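PDB 2OIX: xanthomonas outer protein D from Xanthomonas euvesicatoria, which is a secreted virulence effector with a Ulp1-type cysteine protease domain that removes SUMO from proteins, present here as an inactive mutant. Local coordinates for residues 11-16 against 172-177; 103-108 against 122-127. The protein carries 1 engineered substitution. All blocks are in the same frame, centred on the assembly; numbering follows the deposited sequence.

Contact 1 of 2, residues 11-16 against 172-177; sequences RAYTDD and GLIRDR
The Tyr13 ring and the Arg177 guanidinium meet with their planes 71° apart. The hydroxyl of Tyr13 lies at the guanidinium edge, and one guanidinium face is covered from within its own helix by Leu173, whose CD1 sits 3.8 Å above the plane and off toward the rim. Around the ring, the approaches are oblique: Ile174 CG1 comes to 3.9 Å from Tyr13 CE1, and Arg177 CD to 3.8 Å from the same carbon. Arg177 NH1 donates to Tyr13 OH over 3.0 Å. This bond is bent, with the oxygen tilted out of the guanidinium plane. The hydroxyl is gripped a second time by Glu145, which lies in a weaker, long ion pair with Arg177 as well.

These residues join helix 7-20 to the C-terminal helix 171-179 of the Ulp1-type catalytic domain. The two segments cross at 74° with their axes 10.4 Å apart, a wide spacing that long side chains must span. Tyrosine suits the task, since its ring supplies apolar surface while its far end stays polar; CG stands anti to the backbone N (chi1 -168°), and the ring end reaches the other helix. Helix 136-153 backs the junction, its Leu141 touching Tyr13. Ile174, buried, packs its branches on the Tyr13 ring and against Leu141. Arginine offers methylenes first and charge last: Arg177 CG passes 3.9 Å from Asp16 OD2, but that carboxylate is paired with Arg20. Asp16 OD2 is 5.2 Å from Arg177 NE, not in contact, so any attraction is probably long-range.

Contact 2 of 2, residues 103-108 against 122-127; sequences QQRYLA and THEMPI
Arg105 buries the most surface here, sending its guanidinium from the helix toward residues 122-124, where Glu124 and Thr122 receive it. Its NH1 donates to Glu124 OE1 over 2.9 Å in a fairly straight salt bridge, 155° at the hydrogen. The carboxylate uses its anti lone pair, and the two planes are nearly coplanar, so the charged groups lie edge to edge. Glu124 CB is also at the guanidinium edge, while Thr122 stands over a face, CG2 4.2 Å above its centre. Arg105 NH2 makes a weak, bent bond to the carbonyl oxygen Thr122 O, at 3.2 Å.

The contact closes part of a beta-alpha-beta unit: strand 90-94 leads through helix 102-114 to strand 123-125, which lies parallel beside it at the sheet's border. Arginine is apt because it can serve several acceptors at once; one helical turn on, Asp109 takes its NE in a salt bridge, which probably helps to fix the guanidinium's rotation. Arg105 and Glu124 both bend at chi2 (63° and 68°) and run past each other in opposite directions, bringing their ends side by side. Glu124 OE1 is shared with His93 ND1 of strand 90-94, so the carboxylate also links neighbouring strands. Threonine, compact and branched, divides its roles: its methyl covers the guanidinium while Thr122 OG1 lies 2.7 Å from a water. That water gives a weak hydrogen bond to Ala108 O, 3.1 Å away, a further, water-mediated link between helix 102-114 and Thr122, made by the backbone of Ala108 and not by its methyl.

How the contacts relate
Contacts 1 and 2 lie on opposite sides of the centre of the catalytic domain, their centres 24 Å apart and their nearest atoms about 11 Å apart. Along the chain, contact 2 is nested within the loop that contact 1 closes. Contact 1 packs onto helix 136-153, whereas contact 2 fastens a helix to the border strand of the sheet. In Ulp1-type proteases the catalytic cysteine sits at the start of the helix corresponding to 136-153, consistent with the engineered cysteine-to-alanine change that inactivates this fragment. On contact 2's helix, Gln104 touches His75 and Asp95, which probably correspond to the family's catalytic histidine and aspartate.

Contact 1 of 2, residues 11-16 against 172-177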
loop_
_atom_site.group_PDB
_atom_site.type_symbol
_atom_site.label_atom_id
_atom_site.label_comp_id
_atom_site.label_asym_id
_atom_site.label_seq_id
_atom_site.Cartn_x
_atom_site.Cartn_y
_atom_site.Cartn_z
ATOM N N ARG A 11 4.283 5.467 8.006
ATOM C CA ARG A 11 5.071 6.529 7.387
ATOM C C ARG A 11 6.576 6.472 7.677
ATOM O O ARG A 11 7.389 6.657 6.760
ATOM C CB ARG A 11 4.528 7.908 7.786
ATOM C CG ARG A 11 5.252 9.058 7.125
ATOM C CD ARG A 11 4.975 9.084 5.621
ATOM N NE ARG A 11 5.851 10.020 4.916
ATOM C CZ ARG A 11 5.514 11.262 4.567
ATOM N NH1 ARG A 11 4.301 11.745 4.829
ATOM N NH2 ARG A 11 6.404 12.031 3.942
ATOM N N ALA A 12 6.944 6.208 8.933
ATOM C CA ALA A 12 8.340 6.138 9.338
ATOM C C ALA A 12 9.025 4.919 8.699
ATOM O O ALA A 12 10.179 4.987 8.259
ATOM C CB ALA A 12 8.467 6.059 10.887
ATOM N N TYR A 13 8.297 3.810 8.655
ATOM C CA TYR A 13 8.817 2.622 8.004
ATOM C C TYR A 13 8.999 2.848 6.497
ATOM O O TYR A 13 10.062 2.538 5.947
ATOM C CB TYR A 13 7.930 1.421 8.284
ATOM C CG TYR A 13 8.582 0.112 7.879
ATOM C CD1 TYR A 13 9.213 -0.709 8.823
ATOM C CD2 TYR A 13 8.594 -0.291 6.536
ATOM C CE1 TYR A 13 9.809 -1.926 8.439
ATOM C CE2 TYR A 13 9.199 -1.491 6.151
ATOM C CZ TYR A 13 9.777 -2.297 7.099
ATOM O OH TYR A 13 10.380 -3.467 6.698
ATOM N N THR A 14 7.999 3.407 5.834
ATOM C CA THR A 14 8.120 3.575 4.378
ATOM C C THR A 14 9.105 4.680 3.966
ATOM O O THR A 14 9.766 4.562 2.921
ATOM C CB THR A 14 6.767 3.702 3.662
ATOM O OG1 THR A 14 6.100 4.885 4.099
ATOM C CG2 THR A 14 5.892 2.460 3.891
ATOM N N ASP A 15 9.242 5.717 4.805
ATOM C CA ASP A 15 10.320 6.707 4.674
ATOM C C ASP A 15 11.679 6.023 4.724
ATOM O O ASP A 15 12.515 6.250 3.846
ATOM C CB ASP A 15 10.248 7.780 5.776
ATOM C CG ASP A 15 9.212 8.863 5.480
ATOM O OD1 ASP A 15 8.578 8.818 4.410
ATOM O OD2 ASP A 15 9.027 9.781 6.319
ATOM N N ASP A 16 11.897 5.187 5.743
ATOM C CA ASP A 16 13.163 4.476 5.906
ATOM C C ASP A 16 13.420 3.500 4.751
ATOM O O ASP A 16 14.545 3.450 4.224
ATOM C CB ASP A 16 13.203 3.760 7.255
ATOM C CG ASP A 16 14.468 2.953 7.449
ATOM O OD1 ASP A 16 15.557 3.562 7.565
ATOM O OD2 ASP A 16 14.379 1.708 7.485
ATOM N N GLY A 172 9.273 -7.732 15.580
ATOM C CA GLY A 172 10.699 -7.529 15.844
ATOM C C GLY A 172 11.518 -6.694 14.872
ATOM O O GLY A 172 12.104 -5.687 15.268
ATOM N N LEU A 173 11.584 -7.105 13.606
ATOM C CA LEU A 173 12.446 -6.403 12.647
ATOM C C LEU A 173 11.813 -5.072 12.230
ATOM O O LEU A 173 12.513 -4.129 11.866
ATOM C CB LEU A 173 12.775 -7.278 11.422
ATOM C CG LEU A 173 13.285 -6.570 10.151
ATOM C CD1 LEU A 173 14.803 -6.382 10.165
ATOM C CD2 LEU A 173 12.841 -7.284 8.867
ATOM N N ILE A 174 10.492 -5.005 12.306
ATOM C CA ILE A 174 9.799 -3.737 12.115
ATOM C C ILE A 174 10.201 -2.764 13.229
ATOM O O ILE A 174 10.583 -1.632 12.953
ATOM C CB ILE A 174 8.260 -3.908 12.017
ATOM C CG1 ILE A 174 7.888 -4.448 10.625
ATOM C CG2 ILE A 174 7.538 -2.550 12.195
ATOM C CD1 ILE A 174 6.476 -4.980 10.508
ATOM N N ARG A 175 10.123 -3.217 14.472
ATOM C CA ARG A 175 10.594 -2.449 15.622
ATOM C C ARG A 175 12.053 -2.007 15.483
ATOM O O ARG A 175 12.390 -0.868 15.797
ATOM C CB ARG A 175 10.440 -3.268 16.906
ATOM C CG ARG A 175 9.024 -3.316 17.422
ATOM C CD ARG A 175 8.912 -3.911 18.829
ATOM N NE ARG A 175 7.493 -4.056 19.137
ATOM C CZ ARG A 175 6.978 -4.372 20.320
ATOM N NH1 ARG A 175 7.762 -4.586 21.377
ATOM N NH2 ARG A 175 5.653 -4.462 20.440
ATOM N N ASP A 176 12.903 -2.914 15.009
ATOM C CA ASP A 176 14.322 -2.623 14.793
ATOM C C ASP A 176 14.516 -1.544 13.732
ATOM O O ASP A 176 15.360 -0.666 13.888
ATOM C CB ASP A 176 15.069 -3.889 14.367
ATOM C CG ASP A 176 15.659 -4.647 15.539
ATOM O OD1 ASP A 176 15.205 -4.455 16.688
ATOM O OD2 ASP A 176 16.572 -5.457 15.289
ATOM N N ARG A 177 13.753 -1.633 12.647
ATOM C CA ARG A 177 13.803 -0.632 11.579
ATOM C C ARG A 177 13.220 0.701 12.017
ATOM O O ARG A 177 13.754 1.753 11.660
ATOM C CB ARG A 177 13.136 -1.142 10.297
ATOM C CG ARG A 177 14.150 -1.746 9.336
ATOM C CD ARG A 177 13.536 -2.823 8.500
ATOM N NE ARG A 177 14.541 -3.481 7.669
ATOM C CZ ARG A 177 14.264 -4.439 6.781
ATOM N NH1 ARG A 177 12.998 -4.866 6.598
ATOM N NH2 ARG A 177 15.262 -4.980 6.079
#

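Contact 2 of 2, residues 103-108 against 122-127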
loop_
_atom_site.group_PDB
_atom_site.type_symbol
_atom_site.label_atom_id
_atom_site.label_comp_id
_atom_site.label_asym_id
_atom_site.label_seq_id
_atom_site.Cartn_x
_atom_site.Cartn_y
_atom_site.Cartn_z
ATOM N N GLN A 103 -16.469 -3.292 5.090
ATOM C CA GLN A 103 -15.917 -1.937 5.159
ATOM C C GLN A 103 -14.536 -1.815 4.510
ATOM O O GLN A 103 -14.296 -0.861 3.770
ATOM C CB GLN A 103 -15.949 -1.274 6.560
ATOM C CG GLN A 103 -15.768 0.279 6.411
ATOM C CD GLN A 103 -15.813 1.102 7.688
ATOM O OE1 GLN A 103 -16.502 0.755 8.656
ATOM N NE2 GLN A 103 -15.058 2.217 7.701
ATOM N N GLN A 104 -13.659 -2.780 4.750
ATOM C CA GLN A 104 -12.259 -2.665 4.272
ATOM C C GLN A 104 -12.134 -2.572 2.744
ATOM O O GLN A 104 -11.456 -1.674 2.213
ATOM C CB GLN A 104 -11.408 -3.825 4.829
ATOM C CG GLN A 104 -9.896 -3.509 4.709
ATOM C CD GLN A 104 -9.405 -2.455 5.733
ATOM O OE1 GLN A 104 -10.094 -2.139 6.685
ATOM N NE2 GLN A 104 -8.192 -1.975 5.555
ATOM N N ARG A 105 -12.822 -3.472 2.028
ATOM C CA ARG A 105 -12.766 -3.426 0.582
ATOM C C ARG A 105 -13.479 -2.175 0.053
ATOM O O ARG A 105 -13.046 -1.609 -0.932
ATOM C CB ARG A 105 -13.338 -4.701 -0.035
ATOM C CG ARG A 105 -13.405 -4.695 -1.536
ATOM C CD ARG A 105 -12.055 -4.595 -2.252
ATOM N NE ARG A 105 -12.307 -4.345 -3.671
ATOM C CZ ARG A 105 -12.143 -5.228 -4.657
ATOM N NH1 ARG A 105 -11.669 -6.450 -4.431
ATOM N NH2 ARG A 105 -12.441 -4.867 -5.885
ATOM N N TYR A 106 -14.536 -1.735 0.739
ATOM C CA TYR A 106 -15.176 -0.457 0.433
ATOM C C TYR A 106 -14.190 0.723 0.455
ATOM O O TYR A 106 -14.154 1.526 -0.471
ATOM C CB TYR A 106 -16.328 -0.216 1.403
ATOM C CG TYR A 106 -16.974 1.136 1.240
ATOM C CD1 TYR A 106 -17.691 1.445 0.083
ATOM C CD2 TYR A 106 -16.882 2.095 2.245
ATOM C CE1 TYR A 106 -18.308 2.683 -0.084
ATOM C CE2 TYR A 106 -17.498 3.348 2.091
ATOM C CZ TYR A 106 -18.195 3.624 0.917
ATOM O OH TYR A 106 -18.813 4.843 0.766
ATOM N N LEU A 107 -13.407 0.826 1.526
ATOM C CA LEU A 107 -12.384 1.863 1.652
ATOM C C LEU A 107 -11.388 1.752 0.480
ATOM O O LEU A 107 -11.106 2.759 -0.141
ATOM C CB LEU A 107 -11.651 1.759 3.009
ATOM C CG LEU A 107 -12.482 2.049 4.275
ATOM C CD1 LEU A 107 -11.688 1.763 5.550
ATOM C CD2 LEU A 107 -12.928 3.507 4.244
ATOM N N ALA A 108 -10.881 0.543 0.180
ATOM C CA ALA A 108 -10.002 0.344 -1.018
ATOM C C ALA A 108 -10.676 0.764 -2.358
ATOM O O ALA A 108 -10.030 1.323 -3.266
ATOM C CB ALA A 108 -9.526 -1.111 -1.095
ATOM N N THR A 122 -10.177 -4.061 -9.535
ATOM C CA THR A 122 -9.185 -4.376 -8.480
ATOM C C THR A 122 -9.220 -5.858 -8.083
ATOM O O THR A 122 -10.301 -6.403 -7.758
ATOM C CB THR A 122 -9.392 -3.495 -7.195
ATOM O OG1 THR A 122 -9.346 -2.097 -7.544
ATOM C CG2 THR A 122 -8.390 -3.841 -6.110
ATOM N N HIS A 123 -8.062 -6.507 -8.085
ATOM C CA HIS A 123 -7.999 -7.925 -7.800
ATOM C C HIS A 123 -7.939 -8.109 -6.311
ATOM O O HIS A 123 -7.124 -7.459 -5.655
ATOM C CB HIS A 123 -6.764 -8.559 -8.444
ATOM C CG HIS A 123 -6.704 -8.420 -9.928
ATOM N ND1 HIS A 123 -7.381 -9.268 -10.771
ATOM C CD2 HIS A 123 -6.048 -7.541 -10.722
ATOM C CE1 HIS A 123 -7.146 -8.920 -12.027
ATOM N NE2 HIS A 123 -6.347 -7.868 -12.025
ATOM N N GLU A 124 -8.805 -8.940 -5.740
ATOM C CA GLU A 124 -8.632 -9.306 -4.333
ATOM C C GLU A 124 -7.566 -10.397 -4.212
ATOM O O GLU A 124 -7.814 -11.555 -4.560
ATOM C CB GLU A 124 -9.953 -9.795 -3.715
ATOM C CG GLU A 124 -9.939 -9.871 -2.191
ATOM C CD GLU A 124 -9.854 -8.479 -1.496
ATOM O OE1 GLU A 124 -10.233 -7.456 -2.102
ATOM O OE2 GLU A 124 -9.408 -8.431 -0.338
ATOM N N MET A 125 -6.402 -10.039 -3.672
ATOM C CA MET A 125 -5.225 -10.910 -3.711
ATOM C C MET A 125 -4.962 -11.637 -2.419
ATOM O O MET A 125 -5.246 -11.109 -1.351
ATOM C CB MET A 125 -3.992 -10.093 -4.063
ATOM C CG MET A 125 -4.109 -9.383 -5.387
ATOM S SD MET A 125 -3.939 -10.497 -6.754
ATOM C CE MET A 125 -2.190 -10.898 -6.728
ATOM N N PRO A 126 -4.409 -12.866 -2.519
ATOM C CA PRO A 126 -4.005 -13.569 -1.310
ATOM C C PRO A 126 -2.755 -12.964 -0.654
ATOM O O PRO A 126 -1.748 -12.583 -1.323
ATOM C CB PRO A 126 -3.750 -15.000 -1.792
ATOM C CG PRO A 126 -3.344 -14.861 -3.237
ATOM C CD PRO A 126 -4.126 -13.644 -3.749
ATOM N N ILE A 127 -2.853 -12.883 0.670
ATOM C CA ILE A 127 -1.776 -12.450 1.529
ATOM C C ILE A 127 -1.853 -13.322 2.783
ATOM O O ILE A 127 -2.942 -13.732 3.183
ATOM C CB ILE A 127 -1.922 -10.972 1.891
ATOM C CG1 ILE A 127 -0.748 -10.494 2.746
ATOM C CG2 ILE A 127 -3.291 -10.719 2.572
ATOM C CD1 ILE A 127 -0.504 -8.998 2.652
HETATM O O HOH W 1 -10.303 -1.078 -5.278
#